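Local coordinates for uncharacterized protein (Arthrobacter sp., PDB 3KOP) that is of unknown function but has a cyclophilin-like fold and belongs to a family of uncharacterised proteins, here assembled as six chains, at residues 27-32 and 56-61; 87-92 and 96-101. All blocks are in the same frame, centred on the assembly; numbering follows the deposited sequence.

Contact 1. Residues 27-32 and 56-61; sequences TLEKRG and PQSSQV
Leu28 and Val61 supply the apolar half of this contact, which illustrates how two strands that are not hydrogen-bonded to each other can still meet across a third. CD2 of Leu28 comes to 4.1 Å from CG2 of Val61, a branch-to-branch touch with the two side chains crossing at about a right angle. In Val61 a chi1 of 77° puts CG1 between the backbone N and the carbonyl carbon, which leaves CG2 anti to that N and directed at Leu28; Leu28 reaches across with CD2, at the end of its side chain.

The polar half is indirect. OE2 of Glu29 and OG of Ser58 lie 4.2 Å apart, too far for a bond, yet both are hydrogen-bonded to OG1 of Thr180, which therefore bridges the two segments. Beside Val61, the side-chain amide of Gln60 folds over its neighbour: NE2 of Gln60 donates to O of Val61 at 2.9 Å, nearly straight at 174° and on a carbonyl lone pair.

Beyond Leu28 the chain turns, and Arg31 forms salt bridges with Asp168 and Glu177. Strand 178-183 runs between strands 23-28 and 57-63, bonded antiparallel to both. The Leu28-Val61 pair rests on Leu179 of that central strand and on Ile71 of strand 70-76, and helix 159-172 packs Met162, Ala165 and Ile169 against Leu28.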
loop_
_atom_site.group_PDB
_atom_site.type_symbol
_atom_site.label_atom_id
_atom_site.label_comp_id
_atom_site.label_asym_id
_atom_site.label_seq_id
_atom_site.Cartn_x
_atom_site.Cartn_y
_atom_site.Cartn_z
ATOM N N THR F 27 5.109 19.248 25.774
ATOM C CA THR F 27 5.232 20.704 25.785
ATOM C C THR F 27 6.107 21.175 24.649
ATOM O O THR F 27 7.161 20.583 24.390
ATOM C CB THR F 27 5.888 21.194 27.118
ATOM O OG1 THR F 27 5.097 20.776 28.243
ATOM C CG2 THR F 27 6.027 22.734 27.134
ATOM N N LEU F 28 5.669 22.256 23.999
ATOM C CA LEU F 28 6.481 23.035 23.100
ATOM C C LEU F 28 6.981 24.246 23.880
ATOM O O LEU F 28 6.194 25.090 24.317
ATOM C CB LEU F 28 5.672 23.473 21.869
ATOM C CG LEU F 28 5.299 22.339 20.914
ATOM C CD1 LEU F 28 4.173 22.754 19.946
ATOM C CD2 LEU F 28 6.529 21.862 20.139
ATOM N N GLU F 29 8.284 24.340 24.051
ATOM C CA GLU F 29 8.854 25.263 25.043
ATOM C C GLU F 29 8.814 26.703 24.600
ATOM O O GLU F 29 8.622 27.582 25.422
ATOM C CB GLU F 29 10.303 24.931 25.321
ATOM C CG GLU F 29 10.572 23.500 25.733
ATOM C CD GLU F 29 10.385 23.248 27.198
ATOM O OE1 GLU F 29 9.615 23.978 27.857
ATOM O OE2 GLU F 29 11.026 22.309 27.698
ATOM N N LYS F 30 9.040 26.952 23.312
ATOM C CA LYS F 30 9.086 28.312 22.792
ATOM C C LYS F 30 7.680 28.840 22.629
ATOM O O LYS F 30 7.360 29.930 23.110
ATOM C CB LYS F 30 9.827 28.354 21.461
ATOM C CG LYS F 30 9.980 29.721 20.848
ATOM C CD LYS F 30 10.890 29.651 19.642
ATOM C CE LYS F 30 10.986 30.993 18.901
ATOM N NZ LYS F 30 10.042 31.000 17.738
ATOM N N ARG F 31 6.813 28.088 21.973
ATOM C CA ARG F 31 5.412 28.518 21.905
ATOM C C ARG F 31 4.682 28.439 23.269
ATOM O O ARG F 31 3.629 29.044 23.445
ATOM C CB ARG F 31 4.665 27.748 20.821
ATOM C CG ARG F 31 5.140 28.077 19.401
ATOM C CD ARG F 31 4.754 27.015 18.421
ATOM N NE ARG F 31 5.071 27.422 17.059
ATOM C CZ ARG F 31 6.287 27.419 16.527
ATOM N NH1 ARG F 31 7.342 26.968 17.206
ATOM N NH2 ARG F 31 6.450 27.838 15.276
ATOM N N GLY F 32 5.216 27.684 24.223
ATOM C CA GLY F 32 4.602 27.583 25.537
ATOM C C GLY F 32 3.261 26.880 25.545
ATOM O O GLY F 32 2.353 27.277 26.272
ATOM N N PRO F 56 12.685 13.460 32.186
ATOM C CA PRO F 56 12.191 14.076 30.942
ATOM C C PRO F 56 13.044 13.774 29.705
ATOM O O PRO F 56 14.214 13.426 29.840
ATOM C CB PRO F 56 12.262 15.568 31.262
ATOM C CG PRO F 56 13.387 15.684 32.219
ATOM C CD PRO F 56 13.323 14.454 33.062
ATOM N N GLN F 57 12.444 13.911 28.526
ATOM C CA GLN F 57 13.149 13.842 27.246
ATOM C C GLN F 57 12.752 15.055 26.422
ATOM O O GLN F 57 11.550 15.383 26.236
ATOM C CB GLN F 57 12.831 12.557 26.488
ATOM C CG GLN F 57 13.346 11.310 27.167
ATOM C CD GLN F 57 14.863 11.201 27.117
ATOM O OE1 GLN F 57 15.461 11.444 26.081
ATOM N NE2 GLN F 57 15.476 10.768 28.221
ATOM N N SER F 58 13.773 15.700 25.881
ATOM C CA SER F 58 13.615 17.015 25.339
ATOM C C SER F 58 14.615 17.238 24.244
ATOM O O SER F 58 15.817 17.050 24.431
ATOM C CB SER F 58 13.834 18.029 26.446
ATOM O OG SER F 58 13.502 19.332 26.012
ATOM N N SER F 59 14.116 17.656 23.099
ATOM C CA SER F 59 14.994 17.919 21.988
ATOM C C SER F 59 14.282 18.723 20.906
ATOM O O SER F 59 13.075 18.878 20.935
ATOM C CB SER F 59 15.484 16.593 21.433
ATOM O OG SER F 59 16.389 16.793 20.376
ATOM N N GLN F 60 15.062 19.235 19.969
ATOM C CA GLN F 60 14.556 19.988 18.808
ATOM C C GLN F 60 13.359 19.288 18.205
ATOM O O GLN F 60 13.375 18.071 17.998
ATOM C CB GLN F 60 15.685 20.089 17.758
ATOM C CG GLN F 60 15.271 20.545 16.377
ATOM C CD GLN F 60 14.993 22.027 16.352
ATOM O OE1 GLN F 60 15.875 22.809 16.670
ATOM N NE2 GLN F 60 13.766 22.420 15.960
ATOM N N VAL F 61 12.322 20.061 17.906
ATOM C CA VAL F 61 11.110 19.521 17.288
ATOM C C VAL F 61 11.236 19.510 15.761
ATOM O O VAL F 61 11.921 20.361 15.145
ATOM C CB VAL F 61 9.840 20.327 17.718
ATOM C CG1 VAL F 61 9.747 21.665 16.954
ATOM C CG2 VAL F 61 8.542 19.460 17.490
#

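Contact 2. Residues 87-92 and 96-101; sequences NTTVTP and DVCYFT
Between Pro92 and Asp96 the backbones come closest, with CA atoms 6.3 Å apart, and from there the two segments diverge without a hydrogen bond between them, joined by a short connection of three residues. The side chain of Asp96 closes this narrow end. With CG beside its own backbone N (chi1 -78°), the carboxylate reaches back along the connection, and OD2 accepts a hydrogen bond from the backbone N of Ile93. That bond brings OD2 of Asp96 close to the residue before, 3.2 Å from CA and 3.6 Å from CB of Pro92, over the start of the ring and the backbone leading to Ile93.

Further along, Thr89 presents its methyl to the strand: CG2 of Thr89 is 4.3 Å from SG of Cys98 and 4.4 Å from OD2 of Asp96. The hydroxyl oxygen OG1 of Thr89 serves the other purpose, accepting from the backbone N of Thr91 at 2.9 Å with an N-H...O angle of 147°, the defining bond of an ST turn. This turn ends the short strand 88-89, which pairs with strand 145-157 of the antiparallel sheet, as does strand 96-103.

The polar ends also face another chain. OD2 of Asp96 forms a salt bridge with Arg135 of the fourth subunit, and OG1 of Thr89 is hydrogen-bonded to Asn136 of that subunit. Within the same chain, Pro92 packs on Phe132 and Leu139.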
loop_
_atom_site.group_PDB
_atom_site.type_symbol
_atom_site.label_atom_id
_atom_site.label_comp_id
_atom_site.label_asym_id
_atom_site.label_seq_id
_atom_site.Cartn_x
_atom_site.Cartn_y
_atom_site.Cartn_z
ATOM N N ASN F 87 1.776 -2.612 20.480
ATOM C CA ASN F 87 0.618 -1.790 20.177
ATOM C C ASN F 87 0.842 -0.901 18.955
ATOM O O ASN F 87 0.537 0.301 18.979
ATOM C CB ASN F 87 0.264 -0.915 21.384
ATOM C CG ASN F 87 -1.154 -0.410 21.361
ATOM O OD1 ASN F 87 -2.076 -1.160 21.070
ATOM N ND2 ASN F 87 -1.354 0.852 21.739
ATOM N N THR F 88 1.367 -1.495 17.893
ATOM C CA THR F 88 1.797 -0.717 16.749
ATOM C C THR F 88 0.645 -0.274 15.854
ATOM O O THR F 88 -0.458 -0.902 15.799
ATOM C CB THR F 88 2.844 -1.477 15.933
ATOM O OG1 THR F 88 2.233 -2.591 15.305
ATOM C CG2 THR F 88 4.014 -2.018 16.855
ATOM N N THR F 89 0.902 0.836 15.180
ATOM C CA THR F 89 0.047 1.328 14.124
ATOM C C THR F 89 0.871 1.780 12.898
ATOM O O THR F 89 2.044 2.210 13.012
ATOM C CB THR F 89 -0.837 2.506 14.631
ATOM O OG1 THR F 89 -1.850 2.813 13.665
ATOM C CG2 THR F 89 0.039 3.732 14.912
ATOM N N VAL F 90 0.254 1.660 11.722
ATOM C CA VAL F 90 0.720 2.437 10.568
ATOM C C VAL F 90 -0.293 3.481 10.136
ATOM O O VAL F 90 -0.087 4.166 9.129
ATOM C CB VAL F 90 1.152 1.572 9.382
ATOM C CG1 VAL F 90 2.469 0.804 9.779
ATOM C CG2 VAL F 90 0.016 0.613 8.922
ATOM N N THR F 91 -1.378 3.590 10.908
ATOM C CA THR F 91 -2.460 4.509 10.687
ATOM C C THR F 91 -2.680 5.294 11.981
ATOM O O THR F 91 -3.721 5.153 12.602
ATOM C CB THR F 91 -3.779 3.766 10.279
ATOM O OG1 THR F 91 -4.121 2.763 11.246
ATOM C CG2 THR F 91 -3.637 3.097 8.907
ATOM N N PRO F 92 -1.698 6.140 12.373
ATOM C CA PRO F 92 -1.899 6.885 13.594
ATOM C C PRO F 92 -3.037 7.903 13.510
ATOM O O PRO F 92 -3.309 8.485 12.437
ATOM C CB PRO F 92 -0.557 7.578 13.806
ATOM C CG PRO F 92 0.031 7.709 12.459
ATOM C CD PRO F 92 -0.475 6.562 11.672
ATOM N N ASP F 96 -2.688 10.307 19.212
ATOM C CA ASP F 96 -1.681 9.264 19.411
ATOM C C ASP F 96 -0.307 9.850 19.716
ATOM O O ASP F 96 0.137 10.878 19.124
ATOM C CB ASP F 96 -1.453 8.420 18.174
ATOM C CG ASP F 96 -2.502 7.378 17.931
ATOM O OD1 ASP F 96 -3.315 7.047 18.825
ATOM O OD2 ASP F 96 -2.464 6.855 16.786
ATOM N N VAL F 97 0.369 9.156 20.604
ATOM C CA VAL F 97 1.752 9.418 20.906
ATOM C C VAL F 97 2.511 8.151 20.643
ATOM O O VAL F 97 2.194 7.067 21.198
ATOM C CB VAL F 97 1.985 9.951 22.356
ATOM C CG1 VAL F 97 3.451 10.334 22.535
ATOM C CG2 VAL F 97 1.056 11.121 22.685
ATOM N N CYS F 98 3.501 8.252 19.757
ATOM C CA CYS F 98 4.206 7.076 19.246
ATOM C C CYS F 98 5.698 7.031 19.572
ATOM O O CYS F 98 6.357 8.070 19.687
ATOM C CB CYS F 98 4.044 7.017 17.736
ATOM S SG CYS F 98 2.377 6.556 17.211
ATOM N N TYR F 99 6.215 5.814 19.651
ATOM C CA TYR F 99 7.623 5.531 19.888
ATOM C C TYR F 99 8.127 4.683 18.725
ATOM O O TYR F 99 7.524 3.649 18.395
ATOM C CB TYR F 99 7.759 4.775 21.202
ATOM C CG TYR F 99 9.151 4.373 21.691
ATOM C CD1 TYR F 99 9.940 3.457 20.993
ATOM C CD2 TYR F 99 9.622 4.811 22.898
ATOM C CE1 TYR F 99 11.153 3.057 21.482
ATOM C CE2 TYR F 99 10.839 4.418 23.392
ATOM C CZ TYR F 99 11.615 3.563 22.679
ATOM O OH TYR F 99 12.835 3.136 23.195
ATOM N N PHE F 100 9.238 5.121 18.127
ATOM C CA PHE F 100 9.940 4.371 17.096
ATOM C C PHE F 100 11.398 4.210 17.491
ATOM O O PHE F 100 12.043 5.180 17.967
ATOM C CB PHE F 100 9.967 5.130 15.758
ATOM C CG PHE F 100 8.623 5.622 15.278
ATOM C CD1 PHE F 100 8.069 6.822 15.763
ATOM C CD2 PHE F 100 7.936 4.934 14.286
ATOM C CE1 PHE F 100 6.859 7.292 15.287
ATOM C CE2 PHE F 100 6.711 5.429 13.787
ATOM C CZ PHE F 100 6.178 6.579 14.298
ATOM N N THR F 101 11.925 3.015 17.254
ATOM C CA THR F 101 13.375 2.751 17.366
ATOM C C THR F 101 13.981 2.786 15.962
ATOM O O THR F 101 13.515 2.074 15.075
ATOM C CB THR F 101 13.607 1.368 17.988
ATOM O OG1 THR F 101 13.064 1.356 19.320
ATOM C CG2 THR F 101 15.087 0.984 18.011
#

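Both contacts reach the same antiparallel sheet, yet they show how surroundings set the chemistry of a small interface. Contact 1 lies further out, its centre about 13 Å from the chain centre, against about 7 Å for the centre of contact 2, and is divided between a buried aliphatic pair and an exposed polar pair linked through an intervening strand. In contact 2 all four touching residues are buried, and its carboxylate and hydroxyl, enclosed by the assembly, find partners partly in another subunit. In each contact the two strands share a common partner strand, a different one in each case. The contact centres stand 20 Å apart, with nearest atoms about 8 Å apart, so the two do not touch.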